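Local coordinates for CDP-4-keto-6-deoxy-D-glucose-3-dehydrase (Yersinia pseudotuberculosis, PDB 3BB8), which binds pyridoxal 5'-phosphate and probably removes the C3 hydroxyl of CDP-4-keto-6-deoxy-D-glucose during the synthesis of a lipopolysaccharide sugar, at residues Ile133-Asp138 with Arg393-Leu398; Thr115-Phe120 with Ala378-Arg383. The protein carries 1 engineered substitution. All coordinates share one frame; numbering follows the deposited sequence.

Contact 1: Ile133-Asp138 with Arg393-Leu398; sequences IPVFVD and RVVGEL
Phe136 and Arg393 lie at the centre of a short parallel strand pairing, with the Phe136 N-H bonded to Arg393 O at 2.8 Å. Arg393 N to Pro134 O and Val395 N to Phe136 O, each 3.0 Å, complete the pattern. The Arg393 carbonyl is closely surrounded, since Val135 CA, through a CA-H contact, lies 3.2 Å from Arg393 O. With its CG beside the backbone N (chi1 -49°), the Phe136 ring brings CD1 obliquely to 3.5 Å from Arg393 O. On the opposite face of the sheet Val135 and Arg393 run side by side. A bend at chi3 (-54°) sets one face of the guanidinium against Val135 CG1, with Arg393 NH2 3.8 Å from Val135 CG1 and from CG2, while NE forms a salt bridge to Glu112.

Beyond Val395 the pairing loosens: exposed Gly396, with a positive phi, touches nothing on 133-138, and exposed Glu397 turns its CB away, though Glu397 O stays 3.1 Å from Asp138 CB. The chain closes in again at Leu398, the N-cap residue, whose CD2 lies 3.8 Å from Asp138 N. Asp138 holds the start of helix 399-407 through OD2 to Asn400 N and OD1 to Thr401 OG1. Strands 112-115 and 393-394 flank strand 133-140, with helix 151-154 packed on Val135 and helix 121-129 on Pro134.

Contact 2: Thr115-Phe120 with Ala378-Arg383; sequences TVAAGF and AGNLTR. With PLP (pyridoxal-5'-phosphate), chain C.
Ala117 and Leu381 join two loops at the edge of the cofactor pocket in this aspartate aminotransferase fold, and an inverse gamma turn centred on Ala118 shapes the first of them. Leu381 N donates to Ala117 O at 2.9 Å in an almost straight bond (173°), although it approaches from outside the carbonyl plane. The same oxygen closes the turn by accepting a weak bond from Gly119 N, and Leu381 CG lies 3.5 Å from Ala117 O. Ala117 and Leu381 also meet through their CB atoms. Further along, Ala378 N gives a longer, bent bond (3.3 Å, 138°) to Gly119 O, against which Ala378 CB packs at 3.6 Å. Between these two bonds Gly379 O receives a CA-H contact, with Ala118 CA 3.3 Å from Gly379 O. Gly379, at positive phi, lies between the two residues whose N-H groups bond to the 115-120 loop.

The paired loop leads directly into Phe120, whose CB is directed away from 378-383. Phe377 meets the Phe120 ring edge to face, and Trp247 of the second subunit meets it nearly at right angles, its NE1 hydrogen-bonded to the cofactor, so both subunits build the pocket. Farther out, Leu381 packs on Val124 of helix 121-129, Ala118 and Asn380 touch Thr401 of helix 399-407, and Arg383 forms a salt bridge to Asp402 and a hydrogen bond to Ser271 of the second subunit. With CG anti to N (chi1 -167°), the Phe120 ring spreads over the pyridine of pyridoxal-5'-phosphate, and Phe120 CD2 lies 3.5 Å from the cofactor's C6.

The two contacts have centres 10 Å apart and alternate along the chain: 115-120, 133-138, 378-383, 393-398. Strand 112-115, helix 121-129 and strand 133-140 form a beta-alpha-beta crossover within the large mixed sheet, so contact 2 begins where one strand ends and contact 1 lies on its neighbour. The strands are joined by probable hydrogen bonds, Val135 O to Thr115 N (2.8 Å) among them, and Phe136 CD2 packs on Ala117 N at 3.3 Å. In both contacts a region some 255 residues later returns to this unit: 393-394 extends its sheet, while 378-383 bonds to the loop that leads to the cofactor.

Contact 1: Ile133-Asp138 with Arg393-Leu398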
loop_
_atom_site.group_PDB
_atom_site.type_symbol
_atom_site.label_atom_id
_atom_site.label_comp_id
_atom_site.label_asym_id
_atom_site.label_seq_id
_atom_site.Cartn_x
_atom_site.Cartn_y
_atom_site.Cartn_z
ATOM N N ILE A 133 -1.794 -3.675 22.694
ATOM C CA ILE A 133 -2.955 -4.429 23.128
ATOM C C ILE A 133 -4.232 -3.613 23.030
ATOM O O ILE A 133 -4.354 -2.550 23.643
ATOM C CB ILE A 133 -2.755 -4.909 24.583
ATOM C CG1 ILE A 133 -1.469 -5.732 24.666
ATOM C CG2 ILE A 133 -3.936 -5.741 25.036
ATOM C CD1 ILE A 133 -0.934 -5.887 26.060
ATOM N N PRO A 134 -5.194 -4.091 22.230
ATOM C CA PRO A 134 -6.472 -3.397 22.059
ATOM C C PRO A 134 -7.333 -3.589 23.310
ATOM O O PRO A 134 -7.373 -4.679 23.883
ATOM C CB PRO A 134 -7.089 -4.089 20.843
ATOM C CG PRO A 134 -5.906 -4.664 20.124
ATOM C CD PRO A 134 -5.064 -5.180 21.254
ATOM N N VAL A 135 -7.996 -2.522 23.734
ATOM C CA VAL A 135 -8.887 -2.559 24.892
ATOM C C VAL A 135 -10.254 -2.069 24.409
ATOM O O VAL A 135 -10.393 -0.912 24.013
ATOM C CB VAL A 135 -8.372 -1.640 26.017
ATOM C CG1 VAL A 135 -9.337 -1.666 27.195
ATOM C CG2 VAL A 135 -6.994 -2.103 26.464
ATOM N N PHE A 136 -11.254 -2.947 24.428
ATOM C CA PHE A 136 -12.591 -2.591 23.949
ATOM C C PHE A 136 -13.643 -2.208 24.995
ATOM O O PHE A 136 -13.629 -2.701 26.123
ATOM C CB PHE A 136 -13.195 -3.739 23.127
ATOM C CG PHE A 136 -12.286 -4.291 22.062
ATOM C CD1 PHE A 136 -11.395 -5.319 22.356
ATOM C CD2 PHE A 136 -12.357 -3.813 20.750
ATOM C CE1 PHE A 136 -10.584 -5.873 21.362
ATOM C CE2 PHE A 136 -11.556 -4.354 19.750
ATOM C CZ PHE A 136 -10.666 -5.390 20.055
ATOM N N VAL A 137 -14.559 -1.327 24.587
ATOM C CA VAL A 137 -15.702 -0.909 25.401
ATOM C C VAL A 137 -16.897 -0.916 24.445
ATOM O O VAL A 137 -16.742 -0.679 23.246
ATOM C CB VAL A 137 -15.545 0.500 26.016
ATOM C CG1 VAL A 137 -14.433 0.491 27.037
ATOM C CG2 VAL A 137 -15.297 1.531 24.930
ATOM N N ASP A 138 -18.085 -1.184 24.972
ATOM C CA ASP A 138 -19.288 -1.266 24.153
ATOM C C ASP A 138 -19.696 0.020 23.436
ATOM O O ASP A 138 -19.273 1.116 23.796
ATOM C CB ASP A 138 -20.448 -1.777 25.015
ATOM C CG ASP A 138 -21.566 -2.391 24.191
ATOM O OD1 ASP A 138 -21.270 -3.127 23.226
ATOM O OD2 ASP A 138 -22.743 -2.150 24.523
ATOM N N ARG A 393 -8.156 -6.858 25.750
ATOM C CA ARG A 393 -8.913 -6.712 26.981
ATOM C C ARG A 393 -10.236 -6.049 26.656
ATOM O O ARG A 393 -10.325 -5.237 25.732
ATOM C CB ARG A 393 -8.178 -5.847 28.008
ATOM C CG ARG A 393 -6.914 -6.452 28.572
ATOM C CD ARG A 393 -6.556 -5.821 29.926
ATOM N NE ARG A 393 -6.461 -4.360 29.887
ATOM C CZ ARG A 393 -7.396 -3.528 30.342
ATOM N NH1 ARG A 393 -8.518 -4.004 30.876
ATOM N NH2 ARG A 393 -7.199 -2.217 30.280
ATOM N N VAL A 394 -11.264 -6.407 27.416
ATOM C CA VAL A 394 -12.583 -5.824 27.243
ATOM C C VAL A 394 -13.123 -5.422 28.615
ATOM O O VAL A 394 -13.264 -6.251 29.514
ATOM C CB VAL A 394 -13.547 -6.807 26.545
ATOM C CG1 VAL A 394 -13.448 -8.166 27.177
ATOM C CG2 VAL A 394 -14.975 -6.289 26.629
ATOM N N VAL A 395 -13.388 -4.129 28.773
ATOM C CA VAL A 395 -13.907 -3.595 30.022
ATOM C C VAL A 395 -15.423 -3.500 29.951
ATOM O O VAL A 395 -15.967 -2.783 29.118
ATOM C CB VAL A 395 -13.335 -2.199 30.301
ATOM C CG1 VAL A 395 -13.944 -1.635 31.572
ATOM C CG2 VAL A 395 -11.815 -2.277 30.423
ATOM N N GLY A 396 -16.100 -4.222 30.837
ATOM C CA GLY A 396 -17.552 -4.214 30.839
ATOM C C GLY A 396 -18.050 -5.266 29.872
ATOM O O GLY A 396 -17.335 -6.224 29.584
ATOM N N GLU A 397 -19.268 -5.104 29.368
ATOM C CA GLU A 397 -19.812 -6.067 28.418
ATOM C C GLU A 397 -19.939 -5.469 27.022
ATOM O O GLU A 397 -19.906 -4.248 26.853
ATOM C CB GLU A 397 -21.183 -6.578 28.885
ATOM C CG GLU A 397 -21.918 -5.663 29.848
ATOM C CD GLU A 397 -21.316 -5.697 31.246
ATOM O OE1 GLU A 397 -21.173 -6.809 31.804
ATOM O OE2 GLU A 397 -20.990 -4.615 31.787
ATOM N N LEU A 398 -20.074 -6.336 26.025
ATOM C CA LEU A 398 -20.225 -5.896 24.643
ATOM C C LEU A 398 -21.641 -6.233 24.156
ATOM O O LEU A 398 -21.836 -6.682 23.023
ATOM C CB LEU A 398 -19.172 -6.576 23.752
ATOM C CG LEU A 398 -17.700 -6.291 24.097
ATOM C CD1 LEU A 398 -16.794 -7.077 23.170
ATOM C CD2 LEU A 398 -17.413 -4.801 23.980
#

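Contact 2: Thr115-Phe120 with Ala378-Arg383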
loop_
_atom_site.group_PDB
_atom_site.type_symbol
_atom_site.label_atom_id
_atom_site.label_comp_id
_atom_site.label_asym_id
_atom_site.label_seq_id
_atom_site.Cartn_x
_atom_site.Cartn_y
_atom_site.Cartn_z
ATOM N N THR A 115 -10.409 1.151 22.088
ATOM C CA THR A 115 -11.186 1.210 20.853
ATOM C C THR A 115 -12.477 0.416 21.065
ATOM O O THR A 115 -12.750 -0.024 22.179
ATOM C CB THR A 115 -10.363 0.618 19.670
ATOM O OG1 THR A 115 -11.056 0.835 18.439
ATOM C CG2 THR A 115 -10.144 -0.875 19.859
ATOM N N VAL A 116 -13.276 0.237 20.020
ATOM C CA VAL A 116 -14.513 -0.531 20.159
ATOM C C VAL A 116 -14.454 -1.755 19.256
ATOM O O VAL A 116 -13.703 -1.771 18.279
ATOM C CB VAL A 116 -15.762 0.319 19.809
ATOM C CG1 VAL A 116 -15.838 1.520 20.744
ATOM C CG2 VAL A 116 -15.717 0.774 18.354
ATOM N N ALA A 117 -15.224 -2.787 19.596
ATOM C CA ALA A 117 -15.244 -4.018 18.813
ATOM C C ALA A 117 -16.272 -3.983 17.672
ATOM O O ALA A 117 -16.252 -4.826 16.769
ATOM C CB ALA A 117 -15.507 -5.202 19.727
ATOM N N ALA A 118 -17.171 -3.010 17.707
ATOM C CA ALA A 118 -18.164 -2.891 16.651
ATOM C C ALA A 118 -17.618 -1.953 15.579
ATOM O O ALA A 118 -18.004 -0.792 15.510
ATOM C CB ALA A 118 -19.478 -2.348 17.212
ATOM N N GLY A 119 -16.715 -2.450 14.746
ATOM C CA GLY A 119 -16.159 -1.600 13.713
ATOM C C GLY A 119 -15.524 -2.324 12.542
ATOM O O GLY A 119 -15.896 -3.448 12.193
ATOM N N PHE A 120 -14.560 -1.661 11.921
ATOM C CA PHE A 120 -13.872 -2.232 10.777
ATOM C C PHE A 120 -12.520 -2.772 11.238
ATOM O O PHE A 120 -11.838 -2.138 12.044
ATOM C CB PHE A 120 -13.678 -1.170 9.696
ATOM C CG PHE A 120 -13.259 -1.741 8.380
ATOM C CD1 PHE A 120 -14.172 -2.443 7.601
ATOM C CD2 PHE A 120 -11.934 -1.664 7.960
ATOM C CE1 PHE A 120 -13.773 -3.070 6.424
ATOM C CE2 PHE A 120 -11.528 -2.289 6.786
ATOM C CZ PHE A 120 -12.449 -2.994 6.019
ATOM N N ALA A 378 -17.289 -6.022 10.687
ATOM C CA ALA A 378 -17.025 -7.166 11.559
ATOM C C ALA A 378 -18.066 -7.499 12.640
ATOM O O ALA A 378 -17.988 -8.555 13.274
ATOM C CB ALA A 378 -15.640 -7.001 12.203
ATOM N N GLY A 379 -19.038 -6.615 12.847
ATOM C CA GLY A 379 -20.043 -6.867 13.870
ATOM C C GLY A 379 -19.402 -6.798 15.242
ATOM O O GLY A 379 -19.539 -5.806 15.954
ATOM N N ASN A 380 -18.719 -7.869 15.629
ATOM C CA ASN A 380 -18.014 -7.908 16.903
ATOM C C ASN A 380 -16.649 -8.524 16.620
ATOM O O ASN A 380 -16.524 -9.744 16.472
ATOM C CB ASN A 380 -18.759 -8.753 17.935
ATOM C CG ASN A 380 -18.056 -8.774 19.288
ATOM O OD1 ASN A 380 -18.648 -9.153 20.303
ATOM N ND2 ASN A 380 -16.788 -8.372 19.309
ATOM N N LEU A 381 -15.636 -7.667 16.543
ATOM C CA LEU A 381 -14.278 -8.100 16.251
ATOM C C LEU A 381 -13.794 -9.266 17.108
ATOM O O LEU A 381 -13.193 -10.199 16.585
ATOM C CB LEU A 381 -13.312 -6.913 16.369
ATOM C CG LEU A 381 -13.368 -5.956 15.176
ATOM C CD1 LEU A 381 -12.692 -4.651 15.511
ATOM C CD2 LEU A 381 -12.724 -6.621 13.963
ATOM N N THR A 382 -14.070 -9.228 18.406
ATOM C CA THR A 382 -13.630 -10.304 19.286
ATOM C C THR A 382 -14.207 -11.663 18.924
ATOM O O THR A 382 -13.695 -12.684 19.377
ATOM C CB THR A 382 -13.963 -10.019 20.759
ATOM O OG1 THR A 382 -15.383 -9.900 20.922
ATOM C CG2 THR A 382 -13.289 -8.746 21.215
ATOM N N ARG A 383 -15.263 -11.686 18.110
ATOM C CA ARG A 383 -15.870 -12.949 17.690
ATOM C C ARG A 383 -15.465 -13.350 16.275
ATOM O O ARG A 383 -15.985 -14.324 15.719
ATOM C CB ARG A 383 -17.402 -12.872 17.763
ATOM C CG ARG A 383 -17.951 -12.659 19.158
ATOM C CD ARG A 383 -19.473 -12.657 19.148
ATOM N NE ARG A 383 -19.998 -12.440 20.489
ATOM C CZ ARG A 383 -20.058 -13.375 21.431
ATOM N NH1 ARG A 383 -19.631 -14.604 21.175
ATOM N NH2 ARG A 383 -20.528 -13.072 22.637
HETATM N N1 PLP C . -11.980 2.021 8.556
HETATM C C2 PLP C . -13.318 2.090 8.205
HETATM C C2A PLP C . -14.320 2.415 9.305
HETATM C C3 PLP C . -13.711 1.861 6.852
HETATM O O3 PLP C . -15.004 1.915 6.468
HETATM C C4 PLP C . -12.702 1.562 5.841
HETATM C C4A PLP C . -13.184 1.351 4.364
HETATM C C5 PLP C . -11.335 1.493 6.270
HETATM C C6 PLP C . -11.014 1.736 7.661
HETATM C C5A PLP C . -10.138 1.201 5.418
HETATM O O4P PLP C . -10.221 1.687 4.154
HETATM P P PLP C . -9.770 0.904 2.824
HETATM O O1P PLP C . -9.582 1.972 1.767
HETATM O O2P PLP C . -11.029 -0.082 2.465
HETATM O O3P PLP C . -8.498 0.094 3.094
#